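Local coordinates for protein cytosol aminopeptidase (Coxiella burnetii, PDB 3IJ3) that probably acts as a manganese-dependent metalloaminopeptidase of the M17 family, removing residues from the N-termini of peptides, at residues 104-116 / 146-158. Residues are numbered along the deposited sequence; the frame is centred on the assembly and turned at random.
Sequences LSKVLPPGAFQLN and RSPYLAKLFLPQA. With EDO (1,2-ethanediol), chain J.
Strands 111-114 and 151-154 pair in parallel, G111 opposite A151, A112 opposite K152 and F113 opposite L153, and the backbone of K152 is hydrogen-bonded to both G111 and F113 in a ladder of four bonds. G111 N donates to L150 O (3.1 Å), G111 O accepts from K152 N, F113 N donates to K152 O (2.8 Å), and F113 O accepts from F154 N. Longer CA-H...O contacts from A151 and L153 reach the oxygens of G111 and F113. Past the ladder a water carries the pairing on, accepting from L115 N and donating to F154 O; at the other end a second water donates to S105 O and L108 O and accepts a weak hydrogen bond from A151 N.

The strands belong to a beta-alpha-beta unit of the N-terminal domain, joined through helix 123-135. Strand 38-43 lies beyond 111-114 and strand 29-30 beyond 151-154.

Apolar contacts fill the face carrying F113 and L153. A151 CB wedges between F113 CE2 (3.6 Å) and L108 CB, while L108 CD1 sits over the centre of the F113 ring, whose edge meets K152 O. L153 CD1 reaches F113 CB and L115 CD2 (4.0 Å) because chi1 of -169° sets CG trans to the amide nitrogen, and L153 also touches F133 of the helix.

Around Y149, S105 CB lies over one ring face, a CH-pi contact 4.0 Å from the centroid, and S105 OG is hydrogen-bonded to S137 OG. K106 runs extended as far as CE, then bends at chi4 (-66°) to bring NZ within 3.2 Å of Y149 OH as a hydrogen-bond donor. Nearby, an ethanediol, probably from the crystallisation liquor, hydrogen-bonds to S147 OG.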
loop_
_atom_site.group_PDB
_atom_site.type_symbol
_atom_site.label_atom_id
_atom_site.label_comp_id
_atom_site.label_asym_id
_atom_site.label_seq_id
_atom_site.Cartn_x
_atom_site.Cartn_y
_atom_site.Cartn_z
ATOM N N LEU A 104 -15.611 2.198 -40.237
ATOM C CA LEU A 104 -16.070 3.077 -41.325
ATOM C C LEU A 104 -16.833 4.342 -40.943
ATOM O O LEU A 104 -16.556 5.413 -41.487
ATOM C CB LEU A 104 -16.856 2.283 -42.372
ATOM C CG LEU A 104 -16.039 1.357 -43.271
ATOM C CD1 LEU A 104 -16.982 0.406 -43.987
ATOM C CD2 LEU A 104 -15.186 2.163 -44.265
ATOM N N SER A 105 -17.777 4.243 -40.007
ATOM C CA SER A 105 -18.545 5.431 -39.630
ATOM C C SER A 105 -17.674 6.585 -39.161
ATOM O O SER A 105 -18.003 7.752 -39.401
ATOM C CB SER A 105 -19.618 5.108 -38.594
ATOM O OG SER A 105 -20.685 4.444 -39.223
ATOM N N LYS A 106 -16.558 6.271 -38.516
ATOM C CA LYS A 106 -15.651 7.322 -38.013
ATOM C C LYS A 106 -14.750 7.993 -39.063
ATOM O O LYS A 106 -14.187 9.060 -38.803
ATOM C CB LYS A 106 -14.781 6.794 -36.872
ATOM C CG LYS A 106 -15.520 6.585 -35.556
ATOM C CD LYS A 106 -14.537 6.107 -34.488
ATOM C CE LYS A 106 -15.163 5.924 -33.127
ATOM N NZ LYS A 106 -15.624 7.189 -32.516
ATOM N N VAL A 107 -14.636 7.397 -40.243
ATOM C CA VAL A 107 -13.762 7.928 -41.285
ATOM C C VAL A 107 -14.457 8.252 -42.604
ATOM O O VAL A 107 -13.931 9.038 -43.401
ATOM C CB VAL A 107 -12.559 6.977 -41.543
ATOM C CG1 VAL A 107 -11.695 6.857 -40.267
ATOM C CG2 VAL A 107 -13.017 5.590 -42.029
ATOM N N LEU A 108 -15.632 7.680 -42.838
ATOM C CA LEU A 108 -16.329 7.911 -44.105
ATOM C C LEU A 108 -16.847 9.307 -44.310
ATOM O O LEU A 108 -17.338 9.943 -43.383
ATOM C CB LEU A 108 -17.515 6.968 -44.282
ATOM C CG LEU A 108 -17.229 5.542 -44.724
ATOM C CD1 LEU A 108 -18.515 4.714 -44.673
ATOM C CD2 LEU A 108 -16.627 5.533 -46.127
ATOM N N PRO A 109 -16.735 9.800 -45.551
ATOM C CA PRO A 109 -17.363 11.067 -45.829
ATOM C C PRO A 109 -18.888 10.868 -45.762
ATOM O O PRO A 109 -19.359 9.729 -45.700
ATOM C CB PRO A 109 -16.961 11.359 -47.283
ATOM C CG PRO A 109 -15.838 10.445 -47.607
ATOM C CD PRO A 109 -16.003 9.259 -46.713
ATOM N N PRO A 110 -19.658 11.958 -45.777
ATOM C CA PRO A 110 -21.117 11.825 -45.776
ATOM C C PRO A 110 -21.649 11.090 -47.014
ATOM O O PRO A 110 -21.047 11.180 -48.105
ATOM C CB PRO A 110 -21.589 13.285 -45.815
ATOM C CG PRO A 110 -20.492 14.035 -45.162
ATOM C CD PRO A 110 -19.244 13.366 -45.672
ATOM N N GLY A 111 -22.748 10.352 -46.855
ATOM C CA GLY A 111 -23.356 9.671 -48.004
ATOM C C GLY A 111 -24.070 8.376 -47.751
ATOM O O GLY A 111 -24.151 7.904 -46.614
ATOM N N ALA A 112 -24.607 7.828 -48.846
ATOM C CA ALA A 112 -25.318 6.559 -48.879
ATOM C C ALA A 112 -24.388 5.584 -49.562
ATOM O O ALA A 112 -24.070 5.748 -50.744
ATOM C CB ALA A 112 -26.650 6.692 -49.679
ATOM N N PHE A 113 -23.952 4.562 -48.830
ATOM C CA PHE A 113 -22.956 3.612 -49.340
ATOM C C PHE A 113 -23.508 2.213 -49.495
ATOM O O PHE A 113 -24.585 1.895 -48.997
ATOM C CB PHE A 113 -21.731 3.588 -48.399
ATOM C CG PHE A 113 -21.032 4.931 -48.249
ATOM C CD1 PHE A 113 -19.924 5.243 -49.040
ATOM C CD2 PHE A 113 -21.480 5.882 -47.337
ATOM C CE1 PHE A 113 -19.274 6.480 -48.921
ATOM C CE2 PHE A 113 -20.846 7.122 -47.210
ATOM C CZ PHE A 113 -19.732 7.427 -48.014
ATOM N N GLN A 114 -22.762 1.356 -50.173
ATOM C CA GLN A 114 -23.173 -0.021 -50.325
ATOM C C GLN A 114 -21.944 -0.885 -50.412
ATOM O O GLN A 114 -20.884 -0.431 -50.853
ATOM C CB GLN A 114 -23.986 -0.211 -51.615
ATOM C CG GLN A 114 -23.126 -0.056 -52.855
ATOM C CD GLN A 114 -23.889 -0.170 -54.154
ATOM O OE1 GLN A 114 -25.120 -0.197 -54.177
ATOM N NE2 GLN A 114 -23.151 -0.207 -55.256
ATOM N N LEU A 115 -22.087 -2.130 -49.971
ATOM C CA LEU A 115 -21.037 -3.140 -50.080
ATOM C C LEU A 115 -21.414 -3.976 -51.293
ATOM O O LEU A 115 -22.567 -3.916 -51.750
ATOM C CB LEU A 115 -21.008 -4.054 -48.859
ATOM C CG LEU A 115 -20.748 -3.360 -47.523
ATOM C CD1 LEU A 115 -20.488 -4.454 -46.457
ATOM C CD2 LEU A 115 -19.577 -2.413 -47.635
ATOM N N ASN A 116 -20.465 -4.751 -51.814
ATOM C CA ASN A 116 -20.714 -5.659 -52.950
ATOM C C ASN A 116 -20.490 -7.097 -52.492
ATOM O O ASN A 116 -19.410 -7.452 -52.036
ATOM C CB ASN A 116 -19.793 -5.317 -54.133
ATOM C CG ASN A 116 -19.990 -6.238 -55.341
ATOM O OD1 ASN A 116 -20.723 -7.227 -55.289
ATOM N ND2 ASN A 116 -19.326 -5.898 -56.447
ATOM N N ARG A 146 -24.766 14.330 -29.115
ATOM C CA ARG A 146 -23.700 13.956 -30.038
ATOM C C ARG A 146 -24.209 14.021 -31.470
ATOM O O ARG A 146 -25.359 13.686 -31.742
ATOM C CB ARG A 146 -23.166 12.575 -29.687
ATOM C CG ARG A 146 -22.598 12.549 -28.263
ATOM C CD ARG A 146 -22.168 11.194 -27.801
ATOM N NE ARG A 146 -21.098 10.646 -28.609
ATOM C CZ ARG A 146 -20.549 9.451 -28.393
ATOM N NH1 ARG A 146 -19.570 9.029 -29.178
ATOM N NH2 ARG A 146 -20.982 8.671 -27.393
ATOM N N SER A 147 -23.361 14.503 -32.364
ATOM C CA SER A 147 -23.719 14.601 -33.773
ATOM C C SER A 147 -23.691 13.188 -34.334
ATOM O O SER A 147 -22.705 12.476 -34.147
ATOM C CB SER A 147 -22.727 15.487 -34.521
ATOM O OG SER A 147 -21.396 15.007 -34.365
ATOM N N PRO A 148 -24.778 12.767 -35.001
ATOM C CA PRO A 148 -24.759 11.419 -35.540
ATOM C C PRO A 148 -23.845 11.340 -36.761
ATOM O O PRO A 148 -23.560 12.362 -37.387
ATOM C CB PRO A 148 -26.219 11.162 -35.912
ATOM C CG PRO A 148 -26.817 12.529 -36.139
ATOM C CD PRO A 148 -25.888 13.563 -35.549
ATOM N N TYR A 149 -23.350 10.143 -37.053
ATOM C CA TYR A 149 -22.479 9.949 -38.200
ATOM C C TYR A 149 -23.283 10.189 -39.460
ATOM O O TYR A 149 -24.482 9.920 -39.496
ATOM C CB TYR A 149 -21.882 8.555 -38.202
ATOM C CG TYR A 149 -21.012 8.275 -37.012
ATOM C CD1 TYR A 149 -19.803 8.939 -36.834
ATOM C CD2 TYR A 149 -21.377 7.323 -36.069
ATOM C CE1 TYR A 149 -19.005 8.683 -35.747
ATOM C CE2 TYR A 149 -20.568 7.048 -34.985
ATOM C CZ TYR A 149 -19.396 7.723 -34.829
ATOM O OH TYR A 149 -18.612 7.423 -33.752
ATOM N N LEU A 150 -22.628 10.697 -40.490
ATOM C CA LEU A 150 -23.322 11.047 -41.736
ATOM C C LEU A 150 -23.234 10.009 -42.844
ATOM O O LEU A 150 -23.751 10.244 -43.933
ATOM C CB LEU A 150 -22.805 12.387 -42.248
ATOM C CG LEU A 150 -22.969 13.536 -41.248
ATOM C CD1 LEU A 150 -22.375 14.833 -41.814
ATOM C CD2 LEU A 150 -24.434 13.709 -40.856
ATOM N N ALA A 151 -22.556 8.896 -42.595
ATOM C CA ALA A 151 -22.484 7.825 -43.566
ATOM C C ALA A 151 -23.500 6.749 -43.183
ATOM O O ALA A 151 -23.604 6.355 -42.002
ATOM C CB ALA A 151 -21.084 7.247 -43.628
ATOM N N LYS A 152 -24.260 6.288 -44.176
ATOM C CA LYS A 152 -25.234 5.201 -43.983
ATOM C C LYS A 152 -24.960 4.114 -44.999
ATOM O O LYS A 152 -24.428 4.391 -46.077
ATOM C CB LYS A 152 -26.659 5.701 -44.102
ATOM C CG LYS A 152 -27.018 6.743 -43.045
ATOM C CD LYS A 152 -28.512 7.010 -43.083
ATOM C CE LYS A 152 -28.964 8.010 -42.020
ATOM N NZ LYS A 152 -30.466 8.045 -42.023
ATOM N N LEU A 153 -25.305 2.877 -44.643
ATOM C CA LEU A 153 -25.032 1.722 -45.491
ATOM C C LEU A 153 -26.285 0.979 -45.877
ATOM O O LEU A 153 -27.159 0.711 -45.034
ATOM C CB LEU A 153 -24.106 0.755 -44.746
ATOM C CG LEU A 153 -23.449 -0.409 -45.481
ATOM C CD1 LEU A 153 -22.465 0.125 -46.563
ATOM C CD2 LEU A 153 -22.678 -1.303 -44.469
ATOM N N PHE A 154 -26.366 0.601 -47.150
ATOM C CA PHE A 154 -27.478 -0.162 -47.608
ATOM C C PHE A 154 -27.464 -1.561 -46.983
ATOM O O PHE A 154 -26.422 -2.228 -46.959
ATOM C CB PHE A 154 -27.469 -0.281 -49.124
ATOM C CG PHE A 154 -28.552 -1.169 -49.646
ATOM C CD1 PHE A 154 -29.876 -0.837 -49.442
ATOM C CD2 PHE A 154 -28.253 -2.342 -50.324
ATOM C CE1 PHE A 154 -30.900 -1.659 -49.911
ATOM C CE2 PHE A 154 -29.266 -3.163 -50.790
ATOM C CZ PHE A 154 -30.589 -2.821 -50.571
ATOM N N LEU A 155 -28.625 -1.995 -46.478
ATOM C CA LEU A 155 -28.773 -3.330 -45.901
ATOM C C LEU A 155 -29.741 -4.151 -46.777
ATOM O O LEU A 155 -30.951 -3.919 -46.733
ATOM C CB LEU A 155 -29.278 -3.236 -44.457
ATOM C CG LEU A 155 -29.526 -4.534 -43.690
ATOM C CD1 LEU A 155 -28.320 -5.422 -43.673
ATOM C CD2 LEU A 155 -29.968 -4.195 -42.233
ATOM N N PRO A 156 -29.219 -5.112 -47.555
ATOM C CA PRO A 156 -30.062 -5.924 -48.453
ATOM C C PRO A 156 -31.118 -6.727 -47.695
ATOM O O PRO A 156 -30.878 -7.183 -46.571
ATOM C CB PRO A 156 -29.068 -6.862 -49.150
ATOM C CG PRO A 156 -27.735 -6.323 -48.873
ATOM C CD PRO A 156 -27.800 -5.505 -47.629
ATOM N N GLN A 157 -32.261 -6.923 -48.329
ATOM C CA GLN A 157 -33.400 -7.594 -47.708
ATOM C C GLN A 157 -33.061 -9.001 -47.211
ATOM O O GLN A 157 -33.538 -9.425 -46.138
ATOM C CB GLN A 157 -34.592 -7.585 -48.689
ATOM C CG GLN A 157 -35.956 -7.790 -48.024
ATOM C CD GLN A 157 -36.179 -9.208 -47.568
ATOM O OE1 GLN A 157 -35.792 -10.155 -48.258
ATOM N NE2 GLN A 157 -36.832 -9.371 -46.411
ATOM N N ALA A 158 -32.199 -9.698 -47.944
ATOM C CA ALA A 158 -31.806 -11.071 -47.583
ATOM C C ALA A 158 -31.097 -11.171 -46.231
ATOM O O ALA A 158 -31.140 -12.215 -45.570
ATOM C CB ALA A 158 -30.917 -11.664 -48.686
HETATM C C1 EDO J . -18.535 12.917 -35.945
HETATM O O1 EDO J . -19.498 12.870 -34.887
HETATM C C2 EDO J . -19.246 12.982 -37.292
HETATM O O2 EDO J . -20.665 12.998 -37.102
HETATM O O HOH W 1 -19.471 9.121 -41.195
HETATM O O HOH W 2 -24.558 -2.890 -48.879
#